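Local coordinates for protein alanine racemase (PDB 4QHR) that belongs to the alanine racemase family, enzymes that join an N-terminal TIM-type barrel to a mostly beta C-terminal domain, at residues V6-Q11 with K231-F236; Q262-A267 with D308-Q313; K94-I99 with K121-L126. One frame throughout, in Å; residues are numbered along the deposited sequence.

Contact 1 ties the start of the chain to strand 234-246 and lies between the other two: its centre is 29 Å from that of contact 2 and 31 Å from that of contact 3. Contacts 1 and 2 belong to one mixed sheet, in which strands 234-246 and 264-269 are neighbours, although their nearest atoms stay about 14 Å apart. Contact 3 lies in the parallel barrel sheet, within the long loop closed by contact 1, and its centre is 56 Å from that of contact 2. Lys34, modified as LLP, follows strand 28-32 of that same barrel sheet, and His40 a little further on touches Met234 of contact 1.

Contact 1 of 3, residues V6-Q11 with K231-F236; sequences VYIDRQ and KPVMTF
Tyr7 N donates to Thr235 O over 2.9 Å with its hydrogen almost on the donor-acceptor line (176°), and the donor lies in the carbonyl plane. C-H groups also gather round this oxygen: Val6 CA makes a CA-H...O contact, and the Tyr7 ring presents its edge, with CD1 3.5 Å from Thr235 O. The return bond, Thr235 N to Tyr7 O at 3.0 Å, completes an antiparallel hydrogen-bonded pair, flanked by the non-hydrogen-bonded pairs Val6 with Phe236 and Ile8 with Met234. Beyond the strand ends the ladder is prolonged by Asp9 N, which donates to Val233 O at 3.0 Å.

This pairing characterises the two-domain fold: strand 4-8, from the very start of the chain, is built into the C-terminal sheet alongside strand 234-246, at 162° between the strand segments, and helix 10-23 then leads toward the barrel. Asp9 marks the switch, as N-cap of that helix; OD1 accepts from Ala12 N and, weakly, from Gln11 N.

Val6, Ile8, Met234 and Phe236 share one face of the ladder, where the contacts are apolar. Val6 divides its branches: CG1, anti to the backbone N (chi1 168°), reaches Met234 CG at 4.0 Å, whereas CG2 comes within 3.8 Å of Phe236 CD1. The Met234 chain runs extended through its first two torsions, which lays CG and SD beside Val6 CG1, and only the terminal methyl bends away. Ile8 splits likewise, CD1 lying 4.3 Å from Met234 CB and CG2 meeting Val233 CG1 at 3.7 Å, just ahead of strand 234-246. Tyr7 and Thr235 occupy the other face, where strand 319-321 adds Gln319 and Glu321. Strand 352-355 bonds to the far edge of strand 4-8, while Ala12, Leu13 and Asn16 of helix 10-23 pack on Val233.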
loop_
_atom_site.group_PDB
_atom_site.type_symbol
_atom_site.label_atom_id
_atom_site.label_comp_id
_atom_site.label_asym_id
_atom_site.label_seq_id
_atom_site.Cartn_x
_atom_site.Cartn_y
_atom_site.Cartn_z
ATOM N N VAL A 6 5.490 2.096 12.349
ATOM C CA VAL A 6 4.983 0.726 12.316
ATOM C C VAL A 6 5.831 -0.041 13.335
ATOM O O VAL A 6 7.045 -0.189 13.131
ATOM C CB VAL A 6 5.134 0.101 10.946
ATOM C CG1 VAL A 6 4.884 -1.409 10.981
ATOM C CG2 VAL A 6 4.206 0.772 9.907
ATOM N N TYR A 7 5.188 -0.474 14.406
ATOM C CA TYR A 7 5.806 -1.204 15.532
ATOM C C TYR A 7 5.425 -2.649 15.408
ATOM O O TYR A 7 4.264 -2.939 15.139
ATOM C CB TYR A 7 5.246 -0.742 16.892
ATOM C CG TYR A 7 5.526 0.686 17.252
ATOM C CD1 TYR A 7 4.640 1.700 16.892
ATOM C CD2 TYR A 7 6.638 1.023 17.937
ATOM C CE1 TYR A 7 4.873 3.012 17.219
ATOM C CE2 TYR A 7 6.889 2.332 18.249
ATOM C CZ TYR A 7 5.993 3.321 17.892
ATOM O OH TYR A 7 6.214 4.625 18.198
ATOM N N ILE A 8 6.379 -3.530 15.648
ATOM C CA ILE A 8 6.184 -4.970 15.568
ATOM C C ILE A 8 6.565 -5.621 16.897
ATOM O O ILE A 8 7.753 -5.608 17.274
ATOM C CB ILE A 8 7.056 -5.580 14.423
ATOM C CG1 ILE A 8 6.834 -4.871 13.092
ATOM C CG2 ILE A 8 6.755 -7.072 14.281
ATOM C CD1 ILE A 8 5.428 -5.128 12.508
ATOM N N ASP A 9 5.594 -6.204 17.587
ATOM C CA ASP A 9 5.745 -6.852 18.925
ATOM C C ASP A 9 6.155 -8.326 18.782
ATOM O O ASP A 9 5.350 -9.155 18.385
ATOM C CB ASP A 9 4.442 -6.641 19.677
ATOM C CG ASP A 9 4.348 -7.337 21.033
ATOM O OD1 ASP A 9 5.273 -7.964 21.588
ATOM O OD2 ASP A 9 3.211 -7.212 21.569
ATOM N N ARG A 10 7.435 -8.605 19.079
ATOM C CA ARG A 10 8.045 -9.974 18.962
ATOM C C ARG A 10 7.417 -10.940 19.960
ATOM O O ARG A 10 7.214 -12.099 19.687
ATOM C CB ARG A 10 9.583 -9.934 19.187
ATOM N N GLN A 11 7.048 -10.460 21.119
ATOM C CA GLN A 11 6.429 -11.361 22.117
ATOM C C GLN A 11 5.022 -11.815 21.683
ATOM O O GLN A 11 4.602 -12.927 21.960
ATOM C CB GLN A 11 6.368 -10.720 23.495
ATOM C CG GLN A 11 7.767 -10.360 24.061
ATOM C CD GLN A 11 8.506 -9.247 23.282
ATOM O OE1 GLN A 11 7.883 -8.319 22.697
ATOM N NE2 GLN A 11 9.844 -9.341 23.246
ATOM N N LYS A 231 -2.786 -12.128 20.007
ATOM C CA LYS A 231 -2.253 -10.811 20.326
ATOM C C LYS A 231 -1.848 -10.018 19.072
ATOM O O LYS A 231 -0.948 -10.445 18.345
ATOM C CB LYS A 231 -1.038 -10.985 21.222
ATOM C CG LYS A 231 -1.481 -11.363 22.618
ATOM C CD LYS A 231 -0.329 -11.550 23.541
ATOM C CE LYS A 231 -0.933 -11.993 24.876
ATOM N NZ LYS A 231 0.244 -12.088 25.747
ATOM N N PRO A 232 -2.499 -8.857 18.830
ATOM C CA PRO A 232 -2.075 -8.040 17.668
ATOM C C PRO A 232 -0.573 -7.802 17.690
ATOM O O PRO A 232 -0.005 -7.409 18.731
ATOM C CB PRO A 232 -2.859 -6.736 17.854
ATOM C CG PRO A 232 -4.087 -7.144 18.590
ATOM C CD PRO A 232 -3.691 -8.296 19.485
ATOM N N VAL A 233 0.074 -8.001 16.556
ATOM C CA VAL A 233 1.511 -7.837 16.481
ATOM C C VAL A 233 1.879 -6.395 16.049
ATOM O O VAL A 233 2.818 -5.768 16.599
ATOM C CB VAL A 233 2.081 -8.879 15.522
ATOM C CG1 VAL A 233 3.563 -8.609 15.202
ATOM C CG2 VAL A 233 1.896 -10.276 16.063
ATOM N N MET A 234 1.178 -5.872 15.052
ATOM C CA MET A 234 1.469 -4.564 14.514
ATOM C C MET A 234 0.641 -3.460 15.181
ATOM O O MET A 234 -0.592 -3.563 15.235
ATOM C CB MET A 234 1.166 -4.507 12.998
ATOM C CG MET A 234 1.547 -3.200 12.353
ATOM S SD MET A 234 1.155 -2.923 10.614
ATOM C CE MET A 234 1.967 -4.317 9.814
ATOM N N THR A 235 1.336 -2.409 15.611
ATOM C CA THR A 235 0.698 -1.119 15.896
ATOM C C THR A 235 1.149 -0.072 14.880
ATOM O O THR A 235 2.380 0.137 14.655
ATOM C CB THR A 235 1.001 -0.668 17.320
ATOM O OG1 THR A 235 0.664 -1.742 18.193
ATOM C CG2 THR A 235 0.111 0.526 17.682
ATOM N N PHE A 236 0.187 0.617 14.269
ATOM C CA PHE A 236 0.471 1.616 13.222
ATOM C C PHE A 236 0.075 2.961 13.848
ATOM O O PHE A 236 -1.097 3.183 14.169
ATOM C CB PHE A 236 -0.356 1.261 11.976
ATOM C CG PHE A 236 -0.126 2.132 10.740
ATOM C CD1 PHE A 236 1.073 2.825 10.485
ATOM C CD2 PHE A 236 -1.116 2.197 9.787
ATOM C CE1 PHE A 236 1.217 3.580 9.313
ATOM C CE2 PHE A 236 -0.988 2.950 8.638
ATOM C CZ PHE A 236 0.171 3.649 8.405
#

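Contact 2 of 3, residues Q262-A267 with D308-Q313; sequences QAMDIA and DVTNTQ
The Met264 side chain lies roughly perpendicular to that of Asp308, its methyl over the flat side of the carboxylate. The evidence is the nearly even spacing: Met264 CE stands 3.3 Å from Asp308 CG and 3.5 Å from Asp308 OD2, with OD1 scarcely further. Two torsions put it there. Met264 CG takes the crowded position between the backbone N and the carbonyl carbon (chi1 62°), and the bend at chi3 folds CE back over Asp308.

Asp308 in turn spends OD1 on its own segment. Thr310 OG1 donates to the syn lone pair of OD1 at 2.7 Å, and Thr310 N reaches the same oxygen on the anti side, 32° out of the carboxylate plane, at 2.9 Å. The second bond defines an Asx turn, which leads into a type I beta turn from Val309 to Thr312. Thr310 OG1 is thereby fixed as a donor toward Asp308 and offers itself as acceptor to Asp265 N at 3.0 Å, so the hydroxyl relays between carboxylate and strand. Packing here is tight, since Met264 CB lies only 3.1 Å from Thr310 OG1. Val309 N to Asp265 O is the other bond joining the segments, bent at the hydrogen (152°).

Val309 turns its two methyls to the strand: CG1 meets Ala267 CB at 3.9 Å, and CG2 rests beside the Asp265 carbonyl and CB. Asp265 itself directs OD1 to His245.

Ile266 and Asp308 form an antiparallel non-hydrogen-bonded pair, which sets the end of strand 305-308 against strand 264-269 in the mostly beta C-terminal domain. Strand 234-246 lies on the far edge of strand 264-269, bonding to Met264 and Ile266, while strand 292-297 flanks Asp308 through Pro295 and Val297.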
loop_
_atom_site.group_PDB
_atom_site.type_symbol
_atom_site.label_atom_id
_atom_site.label_comp_id
_atom_site.label_asym_id
_atom_site.label_seq_id
_atom_site.Cartn_x
_atom_site.Cartn_y
_atom_site.Cartn_z
ATOM N N GLN A 262 -22.481 20.796 14.405
ATOM C CA GLN A 262 -22.351 21.651 15.607
ATOM C C GLN A 262 -20.945 22.181 15.534
ATOM O O GLN A 262 -20.159 21.729 14.699
ATOM C CB GLN A 262 -22.514 20.862 16.915
ATOM N N ALA A 263 -20.583 23.105 16.409
ATOM C CA ALA A 263 -19.196 23.520 16.491
ATOM C C ALA A 263 -18.316 22.351 17.003
ATOM O O ALA A 263 -18.756 21.512 17.807
ATOM C CB ALA A 263 -19.047 24.737 17.383
ATOM N N MET A 264 -17.070 22.284 16.534
ATOM C CA MET A 264 -16.226 21.161 16.897
ATOM C C MET A 264 -14.737 21.427 16.770
ATOM O O MET A 264 -14.314 22.392 16.143
ATOM C CB MET A 264 -16.635 19.929 16.080
ATOM C CG MET A 264 -16.489 20.021 14.589
ATOM S SD MET A 264 -17.358 18.667 13.773
ATOM C CE MET A 264 -16.280 17.288 13.993
ATOM N N ASP A 265 -13.966 20.553 17.402
ATOM C CA ASP A 265 -12.503 20.574 17.372
ATOM C C ASP A 265 -12.039 19.431 16.463
ATOM O O ASP A 265 -12.518 18.330 16.582
ATOM C CB ASP A 265 -11.965 20.434 18.798
ATOM C CG ASP A 265 -12.513 21.517 19.702
ATOM O OD1 ASP A 265 -12.292 22.674 19.351
ATOM O OD2 ASP A 265 -13.200 21.217 20.703
ATOM N N ILE A 266 -11.137 19.756 15.555
ATOM C CA ILE A 266 -10.606 18.864 14.533
ATOM C C ILE A 266 -9.137 18.785 14.771
ATOM O O ILE A 266 -8.529 19.788 15.086
ATOM C CB ILE A 266 -10.784 19.498 13.136
ATOM C CG1 ILE A 266 -12.281 19.625 12.832
ATOM C CG2 ILE A 266 -10.118 18.659 12.057
ATOM C CD1 ILE A 266 -13.079 18.345 13.030
ATOM N N ALA A 267 -8.563 17.602 14.637
ATOM C CA ALA A 267 -7.099 17.512 14.591
ATOM C C ALA A 267 -6.672 16.931 13.227
ATOM O O ALA A 267 -7.356 16.079 12.664
ATOM C CB ALA A 267 -6.602 16.643 15.705
ATOM N N ASP A 308 -12.206 13.973 14.503
ATOM C CA ASP A 308 -13.007 14.749 15.426
ATOM C C ASP A 308 -12.502 14.485 16.829
ATOM O O ASP A 308 -12.650 13.380 17.336
ATOM C CB ASP A 308 -14.473 14.344 15.288
ATOM C CG ASP A 308 -15.370 15.025 16.289
ATOM O OD1 ASP A 308 -14.915 15.920 16.996
ATOM O OD2 ASP A 308 -16.571 14.644 16.319
ATOM N N VAL A 309 -11.925 15.518 17.444
ATOM C CA VAL A 309 -11.372 15.425 18.783
ATOM C C VAL A 309 -12.189 16.223 19.789
ATOM O O VAL A 309 -11.732 16.439 20.905
ATOM C CB VAL A 309 -9.899 15.858 18.855
ATOM C CG1 VAL A 309 -9.036 14.822 18.131
ATOM C CG2 VAL A 309 -9.668 17.265 18.306
ATOM N N THR A 310 -13.374 16.651 19.400
ATOM C CA THR A 310 -14.243 17.416 20.299
ATOM C C THR A 310 -14.279 16.814 21.722
ATOM O O THR A 310 -14.064 17.542 22.708
ATOM C CB THR A 310 -15.654 17.592 19.702
ATOM O OG1 THR A 310 -15.529 18.171 18.400
ATOM C CG2 THR A 310 -16.498 18.551 20.600
ATOM N N ASN A 311 -14.460 15.497 21.826
ATOM C CA ASN A 311 -14.625 14.828 23.130
ATOM C C ASN A 311 -13.347 14.330 23.813
ATOM O O ASN A 311 -13.447 13.693 24.840
ATOM C CB ASN A 311 -15.586 13.627 22.953
ATOM N N THR A 312 -12.161 14.640 23.263
ATOM C CA THR A 312 -10.903 14.003 23.649
ATOM C C THR A 312 -9.795 15.040 23.858
ATOM O O THR A 312 -9.548 15.904 22.998
ATOM C CB THR A 312 -10.478 13.014 22.530
ATOM O OG1 THR A 312 -11.574 12.126 22.239
ATOM C CG2 THR A 312 -9.244 12.183 22.903
ATOM N N GLN A 313 -9.098 14.941 24.977
ATOM C CA GLN A 313 -8.019 15.890 25.262
ATOM C C GLN A 313 -6.779 15.543 24.466
ATOM O O GLN A 313 -6.248 14.434 24.588
ATOM C CB GLN A 313 -7.655 15.909 26.734
ATOM C CG GLN A 313 -8.611 16.715 27.589
ATOM C CD GLN A 313 -7.986 17.160 28.895
ATOM O OE1 GLN A 313 -8.516 18.059 29.561
ATOM N NE2 GLN A 313 -6.852 16.545 29.276
#

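Contact 3 of 3, residues K94-I99 with K121-L126; sequences KFECVI and KVWVKL
Glu96 runs extended beyond CG (chi2 -175°) and Lys121 bends back at its last two torsions, which brings NZ round to the carboxylate. The salt bridge closes at 2.9 Å between Lys121 NZ and the syn lone pair of Glu96 OE2. Lys121 N grips the same oxygen from above the carboxylate plane, also at 2.9 Å. Glu96 OE1 takes the indole: Trp123 NE1 donates over 2.7 Å, nearly straight at 174°, with the oxygen in the ring plane although carboxylate and ring are turned 58° apart. Bonds to both oxygens hold the buried carboxylate against rotation and should favour its charged form.

Further along, three bonds stitch the parallel strands: Trp123 N to Cys97 O, Ile99 N to Trp123 O (2.8 Å) and Lys125 N to Ile99 O. Val98 CG2 presses on Trp123 CB at 3.5 Å, while on the other face Ile99 CG1 meets Val122 CG2 at 4.0 Å.

These are adjacent strands of the TIM-type barrel, joined in a beta-alpha-beta crossover through helices 102-110 and 112-117. Thr76 of strand 75-77 touches the Trp123 side chain, and the Tyr207 ring meets its indole; helices 102-110 and 139-149 cover Ile99.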
loop_
_atom_site.group_PDB
_atom_site.type_symbol
_atom_site.label_atom_id
_atom_site.label_comp_id
_atom_site.label_asym_id
_atom_site.label_seq_id
_atom_site.Cartn_x
_atom_site.Cartn_y
_atom_site.Cartn_z
ATOM N N LYS A 94 18.096 -25.840 0.036
ATOM C CA LYS A 94 17.152 -26.718 0.734
ATOM C C LYS A 94 15.713 -26.145 0.880
ATOM O O LYS A 94 15.132 -26.121 1.985
ATOM C CB LYS A 94 17.681 -27.119 2.090
ATOM C CG LYS A 94 18.935 -27.978 1.985
ATOM C CD LYS A 94 19.398 -28.376 3.376
ATOM C CE LYS A 94 20.531 -29.394 3.300
ATOM N NZ LYS A 94 21.546 -29.075 4.362
ATOM N N PHE A 95 15.160 -25.719 -0.237
ATOM C CA PHE A 95 13.788 -25.245 -0.313
ATOM C C PHE A 95 12.916 -26.359 -0.901
ATOM O O PHE A 95 13.127 -26.801 -2.038
ATOM C CB PHE A 95 13.689 -24.039 -1.252
ATOM C CG PHE A 95 14.394 -22.804 -0.803
ATOM C CD1 PHE A 95 14.796 -22.614 0.466
ATOM C CD2 PHE A 95 14.602 -21.797 -1.701
ATOM C CE1 PHE A 95 15.429 -21.474 0.850
ATOM C CE2 PHE A 95 15.233 -20.624 -1.328
ATOM C CZ PHE A 95 15.639 -20.469 -0.054
ATOM N N GLU A 96 11.924 -26.834 -0.160
ATOM C CA GLU A 96 11.044 -27.832 -0.687
ATOM C C GLU A 96 10.048 -27.118 -1.603
ATOM O O GLU A 96 9.610 -26.016 -1.292
ATOM C CB GLU A 96 10.308 -28.547 0.430
ATOM C CG GLU A 96 11.260 -29.340 1.312
ATOM C CD GLU A 96 10.566 -30.152 2.356
ATOM O OE1 GLU A 96 9.397 -29.841 2.691
ATOM O OE2 GLU A 96 11.190 -31.146 2.786
ATOM N N CYS A 97 9.679 -27.783 -2.685
ATOM C CA CYS A 97 8.811 -27.207 -3.685
ATOM C C CYS A 97 7.451 -27.818 -3.687
ATOM O O CYS A 97 7.316 -29.039 -3.680
ATOM C CB CYS A 97 9.393 -27.399 -5.087
ATOM S SG CYS A 97 10.927 -26.512 -5.309
ATOM N N VAL A 98 6.448 -26.948 -3.724
ATOM C CA VAL A 98 5.150 -27.333 -4.174
ATOM C C VAL A 98 5.222 -27.576 -5.682
ATOM O O VAL A 98 5.886 -26.824 -6.407
ATOM C CB VAL A 98 4.096 -26.251 -3.888
ATOM C CG1 VAL A 98 2.957 -26.313 -4.879
ATOM C CG2 VAL A 98 3.562 -26.432 -2.484
ATOM N N ILE A 99 4.559 -28.624 -6.168
ATOM C CA ILE A 99 4.250 -28.700 -7.582
ATOM C C ILE A 99 2.724 -28.682 -7.748
ATOM O O ILE A 99 1.975 -29.295 -6.978
ATOM C CB ILE A 99 4.899 -29.923 -8.317
ATOM C CG1 ILE A 99 4.338 -31.250 -7.841
ATOM C CG2 ILE A 99 6.417 -29.865 -8.221
ATOM C CD1 ILE A 99 4.665 -32.424 -8.750
ATOM N N LYS A 121 11.331 -32.964 0.530
ATOM C CA LYS A 121 10.038 -33.486 0.154
ATOM C C LYS A 121 9.480 -32.657 -0.952
ATOM O O LYS A 121 9.908 -31.507 -1.184
ATOM C CB LYS A 121 9.043 -33.515 1.323
ATOM C CG LYS A 121 9.575 -34.195 2.593
ATOM C CD LYS A 121 8.636 -34.130 3.794
ATOM C CE LYS A 121 8.343 -32.743 4.287
ATOM N NZ LYS A 121 9.501 -32.037 4.938
ATOM N N VAL A 122 8.515 -33.225 -1.657
ATOM C CA VAL A 122 7.803 -32.493 -2.688
ATOM C C VAL A 122 6.368 -32.374 -2.195
ATOM O O VAL A 122 5.766 -33.378 -1.732
ATOM C CB VAL A 122 7.917 -33.152 -4.070
ATOM C CG1 VAL A 122 7.602 -34.602 -4.012
ATOM C CG2 VAL A 122 7.006 -32.464 -5.092
ATOM N N TRP A 123 5.846 -31.161 -2.241
ATOM C CA TRP A 123 4.479 -30.875 -1.825
ATOM C C TRP A 123 3.574 -30.903 -3.068
ATOM O O TRP A 123 3.778 -30.143 -3.994
ATOM C CB TRP A 123 4.395 -29.545 -1.064
ATOM C CG TRP A 123 5.177 -29.529 0.200
ATOM C CD1 TRP A 123 6.532 -29.724 0.325
ATOM C CD2 TRP A 123 4.697 -29.240 1.509
ATOM N NE1 TRP A 123 6.898 -29.625 1.646
ATOM C CE2 TRP A 123 5.798 -29.310 2.388
ATOM C CE3 TRP A 123 3.431 -28.930 2.027
ATOM C CZ2 TRP A 123 5.673 -29.099 3.759
ATOM C CZ3 TRP A 123 3.286 -28.727 3.363
ATOM C CH2 TRP A 123 4.402 -28.788 4.236
ATOM N N VAL A 124 2.623 -31.826 -3.110
ATOM C CA VAL A 124 1.809 -32.029 -4.318
ATOM C C VAL A 124 0.459 -31.423 -4.038
ATOM O O VAL A 124 -0.298 -31.907 -3.177
ATOM C CB VAL A 124 1.702 -33.512 -4.697
ATOM C CG1 VAL A 124 0.908 -33.655 -5.976
ATOM C CG2 VAL A 124 3.091 -34.140 -4.845
ATOM N N LYS A 125 0.144 -30.369 -4.782
ATOM C CA LYS A 125 -1.019 -29.519 -4.523
ATOM C C LYS A 125 -2.249 -30.054 -5.273
ATOM O O LYS A 125 -2.207 -30.264 -6.454
ATOM C CB LYS A 125 -0.686 -28.074 -4.942
ATOM C CG LYS A 125 -1.799 -26.996 -4.924
ATOM C CD LYS A 125 -2.453 -26.757 -3.573
ATOM C CE LYS A 125 -3.041 -25.325 -3.413
ATOM N NZ LYS A 125 -4.390 -25.188 -4.010
ATOM N N LEU A 126 -3.331 -30.222 -4.532
ATOM C CA LEU A 126 -4.621 -30.595 -5.051
ATOM C C LEU A 126 -5.470 -29.371 -5.330
ATOM O O LEU A 126 -5.604 -28.468 -4.490
ATOM C CB LEU A 126 -5.363 -31.406 -3.995
ATOM C CG LEU A 126 -6.803 -31.906 -4.251
ATOM C CD1 LEU A 126 -6.835 -32.927 -5.380
ATOM C CD2 LEU A 126 -7.399 -32.480 -2.982
#